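Side-chain contacts in conserved domain protein (Porphyromonas gingivalis, PDB 3PNN), which is a putative glycosyltransferase with an alpha/beta/alpha Rossmann-like fold, thought to act in forming glycosidic linkages: residues K61-K66 against V77-Q82; D85-G90 against E230-F235; H105-G110 against F247-V252. All blocks are in the same frame, centred on the assembly; numbering follows the deposited sequence.

Contact 1 of 3, residues K61-K66 against V77-Q82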
loop_
_atom_site.group_PDB
_atom_site.type_symbol
_atom_site.label_atom_id
_atom_site.label_comp_id
_atom_site.label_asym_id
_atom_site.label_seq_id
_atom_site.Cartn_x
_atom_site.Cartn_y
_atom_site.Cartn_z
ATOM N N LYS A 61 -0.125 19.176 -11.350
ATOM C CA LYS A 61 0.182 20.559 -10.968
ATOM C C LYS A 61 -0.012 20.788 -9.473
ATOM O O LYS A 61 0.867 21.332 -8.792
ATOM C CB LYS A 61 -0.645 21.568 -11.778
ATOM C CG LYS A 61 -0.280 23.014 -11.472
ATOM C CD LYS A 61 -1.172 23.990 -12.239
ATOM C CE LYS A 61 -0.900 25.430 -11.833
ATOM N NZ LYS A 61 -1.748 26.393 -12.602
ATOM N N GLU A 62 -1.166 20.387 -8.951
ATOM C CA GLU A 62 -1.425 20.607 -7.535
ATOM C C GLU A 62 -0.593 19.683 -6.669
ATOM O O GLU A 62 -0.217 20.048 -5.553
ATOM C CB GLU A 62 -2.919 20.477 -7.223
ATOM C CG GLU A 62 -3.737 21.521 -7.999
ATOM C CD GLU A 62 -5.158 21.711 -7.488
ATOM O OE1 GLU A 62 -5.750 20.746 -6.965
ATOM O OE2 GLU A 62 -5.694 22.836 -7.632
ATOM N N PHE A 63 -0.299 18.484 -7.168
ATOM C CA PHE A 63 0.543 17.580 -6.389
ATOM C C PHE A 63 1.911 18.233 -6.175
ATOM O O PHE A 63 2.453 18.226 -5.073
ATOM C CB PHE A 63 0.704 16.212 -7.072
ATOM C CG PHE A 63 1.161 15.124 -6.130
ATOM C CD1 PHE A 63 0.228 14.343 -5.454
ATOM C CD2 PHE A 63 2.518 14.888 -5.912
ATOM C CE1 PHE A 63 0.635 13.341 -4.571
ATOM C CE2 PHE A 63 2.940 13.889 -5.030
ATOM C CZ PHE A 63 1.996 13.115 -4.365
ATOM N N ARG A 64 2.464 18.804 -7.241
ATOM C CA ARG A 64 3.756 19.468 -7.137
ATOM C C ARG A 64 3.661 20.669 -6.193
ATOM O O ARG A 64 4.531 20.878 -5.358
ATOM C CB ARG A 64 4.250 19.912 -8.515
ATOM C CG ARG A 64 4.618 18.753 -9.471
ATOM C CD ARG A 64 5.039 19.310 -10.838
ATOM N NE ARG A 64 5.452 18.273 -11.784
ATOM C CZ ARG A 64 6.666 17.735 -11.810
ATOM N NH1 ARG A 64 7.573 18.124 -10.921
ATOM N NH2 ARG A 64 6.969 16.799 -12.711
ATOM N N GLU A 65 2.587 21.444 -6.316
ATOM C CA GLU A 65 2.438 22.663 -5.516
ATOM C C GLU A 65 2.231 22.399 -4.029
ATOM O O GLU A 65 2.830 23.059 -3.177
ATOM C CB GLU A 65 1.243 23.485 -6.014
ATOM C CG GLU A 65 1.424 24.145 -7.359
ATOM C CD GLU A 65 0.163 24.873 -7.807
ATOM O OE1 GLU A 65 -0.818 24.905 -7.025
ATOM O OE2 GLU A 65 0.152 25.406 -8.937
ATOM N N LYS A 66 1.359 21.448 -3.721
ATOM C CA LYS A 66 0.888 21.275 -2.350
ATOM C C LYS A 66 1.585 20.141 -1.613
ATOM O O LYS A 66 1.619 20.134 -0.387
ATOM C CB LYS A 66 -0.628 21.008 -2.339
ATOM C CG LYS A 66 -1.518 22.205 -2.729
ATOM C CD LYS A 66 -2.987 21.774 -2.733
ATOM C CE LYS A 66 -3.946 22.951 -2.594
ATOM N NZ LYS A 66 -3.888 23.856 -3.762
ATOM N N VAL A 77 12.874 13.124 -4.169
ATOM C CA VAL A 77 11.515 12.734 -4.555
ATOM C C VAL A 77 11.401 12.641 -6.064
ATOM O O VAL A 77 12.027 13.398 -6.777
ATOM C CB VAL A 77 10.450 13.720 -4.049
ATOM C CG1 VAL A 77 10.487 13.820 -2.526
ATOM C CG2 VAL A 77 10.641 15.098 -4.672
ATOM N N GLU A 78 10.593 11.702 -6.547
ATOM C CA GLU A 78 10.377 11.556 -7.983
ATOM C C GLU A 78 8.917 11.189 -8.232
ATOM O O GLU A 78 8.314 10.448 -7.438
ATOM C CB GLU A 78 11.306 10.483 -8.575
ATOM C CG GLU A 78 10.925 10.104 -10.010
ATOM C CD GLU A 78 12.049 9.459 -10.816
ATOM O OE1 GLU A 78 13.050 8.992 -10.225
ATOM O OE2 GLU A 78 11.922 9.421 -12.060
ATOM N N LEU A 79 8.358 11.714 -9.322
ATOM C CA LEU A 79 7.005 11.357 -9.759
ATOM C C LEU A 79 7.025 10.398 -10.949
ATOM O O LEU A 79 7.808 10.568 -11.884
ATOM C CB LEU A 79 6.219 12.604 -10.166
ATOM C CG LEU A 79 6.054 13.680 -9.102
ATOM C CD1 LEU A 79 5.252 14.865 -9.669
ATOM C CD2 LEU A 79 5.383 13.101 -7.870
ATOM N N VAL A 80 6.174 9.375 -10.891
ATOM C CA VAL A 80 5.853 8.559 -12.059
ATOM C C VAL A 80 4.349 8.610 -12.267
ATOM O O VAL A 80 3.609 9.007 -11.367
ATOM C CB VAL A 80 6.365 7.095 -11.959
ATOM C CG1 VAL A 80 7.883 7.083 -11.804
ATOM C CG2 VAL A 80 5.686 6.316 -10.802
ATOM N N PHE A 81 3.893 8.244 -13.462
ATOM C CA PHE A 81 2.505 8.519 -13.837
ATOM C C PHE A 81 1.739 7.285 -14.292
ATOM O O PHE A 81 2.170 6.574 -15.200
ATOM C CB PHE A 81 2.470 9.588 -14.942
ATOM C CG PHE A 81 3.068 10.889 -14.510
ATOM C CD1 PHE A 81 2.286 11.854 -13.900
ATOM C CD2 PHE A 81 4.429 11.123 -14.667
ATOM C CE1 PHE A 81 2.846 13.054 -13.463
ATOM C CE2 PHE A 81 4.996 12.311 -14.242
ATOM C CZ PHE A 81 4.199 13.279 -13.638
ATOM N N GLN A 82 0.586 7.049 -13.677
ATOM C CA GLN A 82 -0.273 5.941 -14.095
ATOM C C GLN A 82 -1.304 6.442 -15.082
ATOM O O GLN A 82 -2.177 7.229 -14.717
ATOM C CB GLN A 82 -0.992 5.315 -12.894
ATOM C CG GLN A 82 -1.919 4.147 -13.289
ATOM C CD GLN A 82 -2.851 3.694 -12.165
ATOM O OE1 GLN A 82 -3.323 4.505 -11.364
ATOM N NE2 GLN A 82 -3.140 2.393 -12.121
#

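Contact 2 of 3, residues D85-G90 against E230-F235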
loop_
_atom_site.group_PDB
_atom_site.type_symbol
_atom_site.label_atom_id
_atom_site.label_comp_id
_atom_site.label_asym_id
_atom_site.label_seq_id
_atom_site.Cartn_x
_atom_site.Cartn_y
_atom_site.Cartn_z
ATOM N N ASP A 85 -3.266 4.229 -20.991
ATOM C CA ASP A 85 -2.625 3.739 -22.210
ATOM C C ASP A 85 -1.206 3.209 -21.987
ATOM O O ASP A 85 -0.521 2.834 -22.939
ATOM C CB ASP A 85 -2.636 4.813 -23.312
ATOM C CG ASP A 85 -1.774 6.022 -22.968
ATOM O OD1 ASP A 85 -1.224 6.081 -21.846
ATOM O OD2 ASP A 85 -1.644 6.922 -23.828
ATOM N N ARG A 86 -0.765 3.178 -20.732
ATOM C CA ARG A 86 0.552 2.635 -20.416
ATOM C C ARG A 86 0.484 1.119 -20.264
ATOM O O ARG A 86 0.480 0.585 -19.154
ATOM C CB ARG A 86 1.132 3.296 -19.165
ATOM C CG ARG A 86 2.398 4.092 -19.449
ATOM C CD ARG A 86 2.255 5.562 -19.077
ATOM N NE ARG A 86 1.515 6.338 -20.068
ATOM C CZ ARG A 86 1.497 7.667 -20.113
ATOM N NH1 ARG A 86 0.796 8.290 -21.048
ATOM N NH2 ARG A 86 2.183 8.373 -19.225
ATOM N N LEU A 87 0.435 0.439 -21.409
ATOM C CA LEU A 87 0.259 -1.004 -21.484
ATOM C C LEU A 87 1.435 -1.638 -22.209
ATOM O O LEU A 87 2.133 -0.963 -22.961
ATOM C CB LEU A 87 -1.026 -1.319 -22.266
ATOM C CG LEU A 87 -2.317 -0.738 -21.690
ATOM C CD1 LEU A 87 -3.474 -0.913 -22.670
ATOM C CD2 LEU A 87 -2.622 -1.389 -20.350
ATOM N N PRO A 88 1.645 -2.944 -22.004
ATOM C CA PRO A 88 2.744 -3.638 -22.685
ATOM C C PRO A 88 2.642 -3.503 -24.197
ATOM O O PRO A 88 1.536 -3.449 -24.743
ATOM C CB PRO A 88 2.540 -5.096 -22.275
ATOM C CG PRO A 88 1.832 -5.006 -20.950
ATOM C CD PRO A 88 0.908 -3.833 -21.092
ATOM N N GLU A 89 3.789 -3.439 -24.861
ATOM C CA GLU A 89 3.818 -3.353 -26.313
ATOM C C GLU A 89 2.907 -4.421 -26.907
ATOM O O GLU A 89 2.991 -5.592 -26.540
ATOM C CB GLU A 89 5.251 -3.524 -26.821
ATOM C CG GLU A 89 5.499 -2.954 -28.210
ATOM C CD GLU A 89 6.953 -3.075 -28.638
ATOM O OE1 GLU A 89 7.706 -3.828 -27.984
ATOM O OE2 GLU A 89 7.342 -2.418 -29.628
ATOM N N GLY A 90 2.020 -4.011 -27.808
ATOM C CA GLY A 90 1.117 -4.943 -28.462
ATOM C C GLY A 90 -0.321 -4.828 -27.990
ATOM O O GLY A 90 -1.244 -5.296 -28.658
ATOM N N GLU A 230 4.731 -9.879 -16.660
ATOM C CA GLU A 230 4.326 -11.175 -17.192
ATOM C C GLU A 230 2.852 -11.467 -16.870
ATOM O O GLU A 230 2.090 -11.872 -17.744
ATOM C CB GLU A 230 5.225 -12.289 -16.646
ATOM C CG GLU A 230 4.717 -13.690 -16.939
ATOM C CD GLU A 230 5.331 -14.732 -16.016
ATOM O OE1 GLU A 230 6.499 -14.546 -15.607
ATOM O OE2 GLU A 230 4.642 -15.730 -15.698
ATOM N N LEU A 231 2.465 -11.258 -15.614
ATOM C CA LEU A 231 1.103 -11.533 -15.172
ATOM C C LEU A 231 0.116 -10.495 -15.699
ATOM O O LEU A 231 -1.060 -10.790 -15.904
ATOM C CB LEU A 231 1.045 -11.610 -13.643
ATOM C CG LEU A 231 1.741 -12.854 -13.084
ATOM C CD1 LEU A 231 1.754 -12.852 -11.565
ATOM C CD2 LEU A 231 1.060 -14.098 -13.617
ATOM N N PHE A 232 0.598 -9.276 -15.919
ATOM C CA PHE A 232 -0.258 -8.241 -16.517
ATOM C C PHE A 232 -0.676 -8.612 -17.935
ATOM O O PHE A 232 -1.843 -8.438 -18.325
ATOM C CB PHE A 232 0.446 -6.877 -16.507
ATOM C CG PHE A 232 -0.485 -5.708 -16.742
ATOM C CD1 PHE A 232 -1.760 -5.700 -16.194
ATOM C CD2 PHE A 232 -0.070 -4.603 -17.484
ATOM C CE1 PHE A 232 -2.616 -4.605 -16.389
ATOM C CE2 PHE A 232 -0.918 -3.512 -17.688
ATOM C CZ PHE A 232 -2.193 -3.514 -17.140
ATOM N N ILE A 233 0.278 -9.098 -18.724
ATOM C CA ILE A 233 -0.040 -9.600 -20.060
ATOM C C ILE A 233 -1.130 -10.668 -19.973
ATOM O O ILE A 233 -2.087 -10.653 -20.753
ATOM C CB ILE A 233 1.220 -10.148 -20.789
ATOM C CG1 ILE A 233 2.116 -8.974 -21.206
ATOM C CG2 ILE A 233 0.831 -11.006 -22.014
ATOM C CD1 ILE A 233 3.540 -9.372 -21.539
ATOM N N ASN A 234 -0.995 -11.583 -19.016
ATOM C CA ASN A 234 -1.992 -12.643 -18.852
ATOM C C ASN A 234 -3.338 -12.041 -18.504
ATOM O O ASN A 234 -4.371 -12.431 -19.045
ATOM C CB ASN A 234 -1.561 -13.627 -17.758
ATOM C CG ASN A 234 -0.417 -14.523 -18.198
ATOM O OD1 ASN A 234 -0.131 -14.638 -19.388
ATOM N ND2 ASN A 234 0.246 -15.157 -17.237
ATOM N N PHE A 235 -3.306 -11.078 -17.590
ATOM C CA PHE A 235 -4.504 -10.375 -17.154
ATOM C C PHE A 235 -5.204 -9.669 -18.305
ATOM O O PHE A 235 -6.408 -9.841 -18.504
ATOM C CB PHE A 235 -4.143 -9.366 -16.066
ATOM C CG PHE A 235 -5.238 -8.379 -15.774
ATOM C CD1 PHE A 235 -6.246 -8.691 -14.875
ATOM C CD2 PHE A 235 -5.258 -7.145 -16.403
ATOM C CE1 PHE A 235 -7.255 -7.776 -14.599
ATOM C CE2 PHE A 235 -6.264 -6.230 -16.137
ATOM C CZ PHE A 235 -7.261 -6.543 -15.232
#

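Contact 3 of 3, residues H105-G110 against F247-V252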
loop_
_atom_site.group_PDB
_atom_site.type_symbol
_atom_site.label_atom_id
_atom_site.label_comp_id
_atom_site.label_asym_id
_atom_site.label_seq_id
_atom_site.Cartn_x
_atom_site.Cartn_y
_atom_site.Cartn_z
ATOM N N HIS A 105 -0.893 -2.298 -11.504
ATOM C CA HIS A 105 -0.552 -1.512 -12.700
ATOM C C HIS A 105 0.130 -0.197 -12.279
ATOM O O HIS A 105 1.106 0.234 -12.886
ATOM C CB HIS A 105 -1.778 -1.238 -13.576
ATOM C CG HIS A 105 -1.514 -0.301 -14.718
ATOM N ND1 HIS A 105 -1.940 1.012 -14.721
ATOM C CD2 HIS A 105 -0.875 -0.489 -15.898
ATOM C CE1 HIS A 105 -1.574 1.591 -15.851
ATOM N NE2 HIS A 105 -0.928 0.701 -16.585
ATOM N N ALA A 106 -0.387 0.427 -11.228
ATOM C CA ALA A 106 0.275 1.581 -10.622
ATOM C C ALA A 106 1.718 1.265 -10.209
ATOM O O ALA A 106 2.624 2.066 -10.444
ATOM C CB ALA A 106 -0.529 2.090 -9.435
ATOM N N VAL A 107 1.944 0.101 -9.601
ATOM C CA VAL A 107 3.295 -0.308 -9.235
ATOM C C VAL A 107 4.218 -0.405 -10.460
ATOM O O VAL A 107 5.373 0.036 -10.423
ATOM C CB VAL A 107 3.306 -1.668 -8.472
ATOM C CG1 VAL A 107 4.731 -2.184 -8.322
ATOM C CG2 VAL A 107 2.660 -1.515 -7.092
ATOM N N LEU A 108 3.714 -0.994 -11.540
ATOM C CA LEU A 108 4.496 -1.117 -12.772
ATOM C C LEU A 108 5.027 0.234 -13.271
ATOM O O LEU A 108 6.031 0.286 -13.973
ATOM C CB LEU A 108 3.675 -1.787 -13.879
ATOM C CG LEU A 108 3.615 -3.315 -13.811
ATOM C CD1 LEU A 108 2.607 -3.848 -14.800
ATOM C CD2 LEU A 108 5.007 -3.907 -14.077
HETATM N N MSE A 109 4.361 1.325 -12.918
HETATM C CA MSE A 109 4.802 2.651 -13.377
HETATM C C MSE A 109 6.181 3.045 -12.804
HETATM O O MSE A 109 6.873 3.910 -13.363
HETATM C CB MSE A 109 3.766 3.728 -13.025
HETATM C CG MSE A 109 2.375 3.485 -13.647
HETATM SE SE MSE A 109 2.313 3.418 -15.593
HETATM C CE MSE A 109 2.488 1.470 -15.777
ATOM N N GLY A 110 6.574 2.408 -11.701
ATOM C CA GLY A 110 7.853 2.695 -11.066
ATOM C C GLY A 110 9.043 1.900 -11.605
ATOM O O GLY A 110 10.164 2.043 -11.126
ATOM N N PHE A 247 -6.152 -5.214 -11.724
ATOM C CA PHE A 247 -4.921 -5.982 -11.539
ATOM C C PHE A 247 -4.313 -5.566 -10.210
ATOM O O PHE A 247 -3.712 -4.490 -10.109
ATOM C CB PHE A 247 -3.983 -5.652 -12.707
ATOM C CG PHE A 247 -2.725 -6.477 -12.763
ATOM C CD1 PHE A 247 -2.781 -7.858 -12.871
ATOM C CD2 PHE A 247 -1.481 -5.857 -12.779
ATOM C CE1 PHE A 247 -1.617 -8.620 -12.953
ATOM C CE2 PHE A 247 -0.309 -6.612 -12.865
ATOM C CZ PHE A 247 -0.378 -7.992 -12.948
ATOM N N PHE A 248 -4.488 -6.413 -9.191
ATOM C CA PHE A 248 -4.177 -6.078 -7.793
ATOM C C PHE A 248 -2.891 -6.725 -7.298
ATOM O O PHE A 248 -2.564 -7.838 -7.701
ATOM C CB PHE A 248 -5.296 -6.575 -6.873
ATOM C CG PHE A 248 -6.587 -5.828 -7.018
ATOM C CD1 PHE A 248 -6.667 -4.488 -6.684
ATOM C CD2 PHE A 248 -7.727 -6.478 -7.457
ATOM C CE1 PHE A 248 -7.859 -3.798 -6.805
ATOM C CE2 PHE A 248 -8.924 -5.795 -7.581
ATOM C CZ PHE A 248 -8.988 -4.454 -7.253
ATOM N N ILE A 249 -2.201 -6.058 -6.373
ATOM C CA ILE A 249 -0.960 -6.609 -5.828
ATOM C C ILE A 249 -1.114 -8.006 -5.175
ATOM O O ILE A 249 -0.347 -8.933 -5.491
ATOM C CB ILE A 249 -0.309 -5.631 -4.845
ATOM C CG1 ILE A 249 0.077 -4.336 -5.569
ATOM C CG2 ILE A 249 0.897 -6.275 -4.161
ATOM C CD1 ILE A 249 0.487 -3.219 -4.606
ATOM N N PRO A 250 -2.094 -8.167 -4.261
ATOM C CA PRO A 250 -2.290 -9.470 -3.602
ATOM C C PRO A 250 -2.480 -10.611 -4.594
ATOM O O PRO A 250 -2.003 -11.725 -4.348
ATOM C CB PRO A 250 -3.589 -9.284 -2.808
ATOM C CG PRO A 250 -3.767 -7.830 -2.666
ATOM C CD PRO A 250 -3.094 -7.170 -3.831
ATOM N N PHE A 251 -3.178 -10.350 -5.697
ATOM C CA PHE A 251 -3.381 -11.376 -6.710
ATOM C C PHE A 251 -2.063 -11.871 -7.301
ATOM O O PHE A 251 -1.830 -13.080 -7.420
ATOM C CB PHE A 251 -4.296 -10.888 -7.839
ATOM C CG PHE A 251 -4.313 -11.811 -9.032
ATOM C CD1 PHE A 251 -5.211 -12.860 -9.103
ATOM C CD2 PHE A 251 -3.411 -11.637 -10.075
ATOM C CE1 PHE A 251 -5.218 -13.716 -10.191
ATOM C CE2 PHE A 251 -3.408 -12.487 -11.161
ATOM C CZ PHE A 251 -4.313 -13.529 -11.222
ATOM N N VAL A 252 -1.221 -10.926 -7.702
ATOM C CA VAL A 252 0.094 -11.234 -8.251
ATOM C C VAL A 252 0.980 -11.940 -7.228
ATOM O O VAL A 252 1.604 -12.947 -7.533
ATOM C CB VAL A 252 0.810 -9.934 -8.705
ATOM C CG1 VAL A 252 2.269 -10.220 -9.030
ATOM C CG2 VAL A 252 0.074 -9.341 -9.898
#

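Contact 1 of 3, residues K61-K66 against V77-Q82
Helix 60-71 passes over strand 77-81 with Arg64 opposite Leu79, their CA atoms 9.1 Å apart, a gap bridged by side chains alone without any hydrogen bond. Leu79 points toward the helix and splits its two methyl groups between two neighbouring helix residues. CD1 sits over the centre of one face of the Arg64 guanidinium, 3.8 Å from Arg64 CZ, and also meets the aliphatic part of that side chain, Leu79 CD1 lying 3.9 Å from Arg64 CG. The extended chain carries the guanidinium out to Leu79, and the last torsion (chi4 -82°) turns its face onto CD1. Its charge is answered from within the helix, because NE forms a salt bridge with Glu60; a guanidinium engaged in this way can still offer its face to a hydrocarbon. The other methyl, Leu79 CD2, approaches the Phe63 ring obliquely and comes to 3.8 Å from Phe63 CE2. Phe63 reaches it with CG anti to the backbone N (chi1 -161°), a setting that directs the ring toward Leu79. The ring also meets Phe53 edge-to-face, while Leu79 touches Phe53 and Leu68. The leucine is thus wedged between a buried aromatic and a more exposed arginine. This is helix-on-sheet packing within the beta-alpha-beta unit formed by strand 50-55, helix 60-71 and strand 77-81, the repeating element of a Rossmann-like alpha/beta/alpha domain.

Contact 2 of 3, residues D85-G90 against E230-F235
Phe232 sets its ring carbon CG trans to the main-chain nitrogen (chi1 -164°), which carries the ring off helix 223-239 toward Leu87 and Pro88 of the facing loop. Leu87 answers with CG beside its own backbone N (chi1 -59°); although its CB does not head straight for the helix, this bend brings the end of the chain nearer. Leu87 CD2 then reaches the outer part of the ring, 3.8 Å from Phe232 CE2 and 3.9 Å from Phe232 CZ. The proline takes the adjoining stretch of the same ring: Pro88 CD lies 3.8 Å from Phe232 CD2. Both loop side chains meet the phenylalanine nearly perpendicular to it, and both approach its ring obliquely. Pro88 also serves the next helix residue, its CG lying 4.0 Å from Ile233 CG1, with the two side chains running antiparallel alongside each other. Every meeting is apolar, so the loop is joined to the helix here by shape and hydrophobic burial. Pro88 also touches Glu229 and Leu236 of the same helix, and Leu87 rests on Trp101. Just upstream, Arg86 is at the centre of an inverse gamma turn. Phe232 also meets the rings of His105 and Phe247. This is loop-on-helix packing, in which the connection between strand 77-81 and helix 103-108 is docked through a leucine and a proline against a phenylalanine and an isoleucine of helix 223-239.

Contact 3 of 3, residues H105-G110 against F247-V252
Phe247 turns the edge of its ring toward the backbone of His105, so that Phe247 CD2 lies 3.8 Å from His105 N, with the nitrogen near the ring plane. A chi1 of -173° places CG of the phenylalanine beside its carbonyl carbon, and the ring reaches across to the helix from the loop that precedes helix 249-259. Three residues on from His105, Leu108 comes to the same ring more loosely: Leu108 CD1 is 4.5 Å from Phe247 CE2 and lies obliquely to the ring. The imidazole of His105, by contrast, leads away from Phe247. Its NE2 is hydrogen-bonded to the carbonyl O of Arg86 and its ND1 to NE2 of Gln82, and its ring meets Trp101 edge-to-face. These two bonds, one on each ring nitrogen, should fix the rotation of the histidine. The second point of contact is aliphatic. Ile249 sends its CD1 against Val107 CG2, 3.7 Å away, and the two side chains meet nearly perpendicular. With chi1 of -63°, CG1 of Ile249 sits beside the backbone N, and the extended second torsion (169°) carries CD1 on to the valine even though the CB is not aimed at it. Ile249 also packs on Tyr224, Trp218 and Phe220, while its backbone N bonds to Thr103 OG1, close to the start of helix 249-259. All five touching residues are buried. The chemistry implies a join in the interior held by apolar packing and a ring edge set against the helix backbone, with no hydrogen bond between the segments, while the two nitrogens of the buried imidazole are held by Gln82 and Arg86.

How the contacts relate
From the N terminus, contact 1 closes first: ten residues separate its two segments, the rest of helix 60-71 and a short turn into strand 77-81. The chain then leaves that strand through the connection bearing 85-90 and enters helix 103-108, opening contacts 2 and 3 in turn. Both close much later, on helix 223-239 and on the start of helix 249-259, so their segments alternate and the two long loops cross. Their centres are about 11 Å apart, against about 24 Å and 19 Å from contact 1. Contact 1 closes a beta-alpha-beta unit; contacts 2 and 3 join the early part of the fold to the late helices.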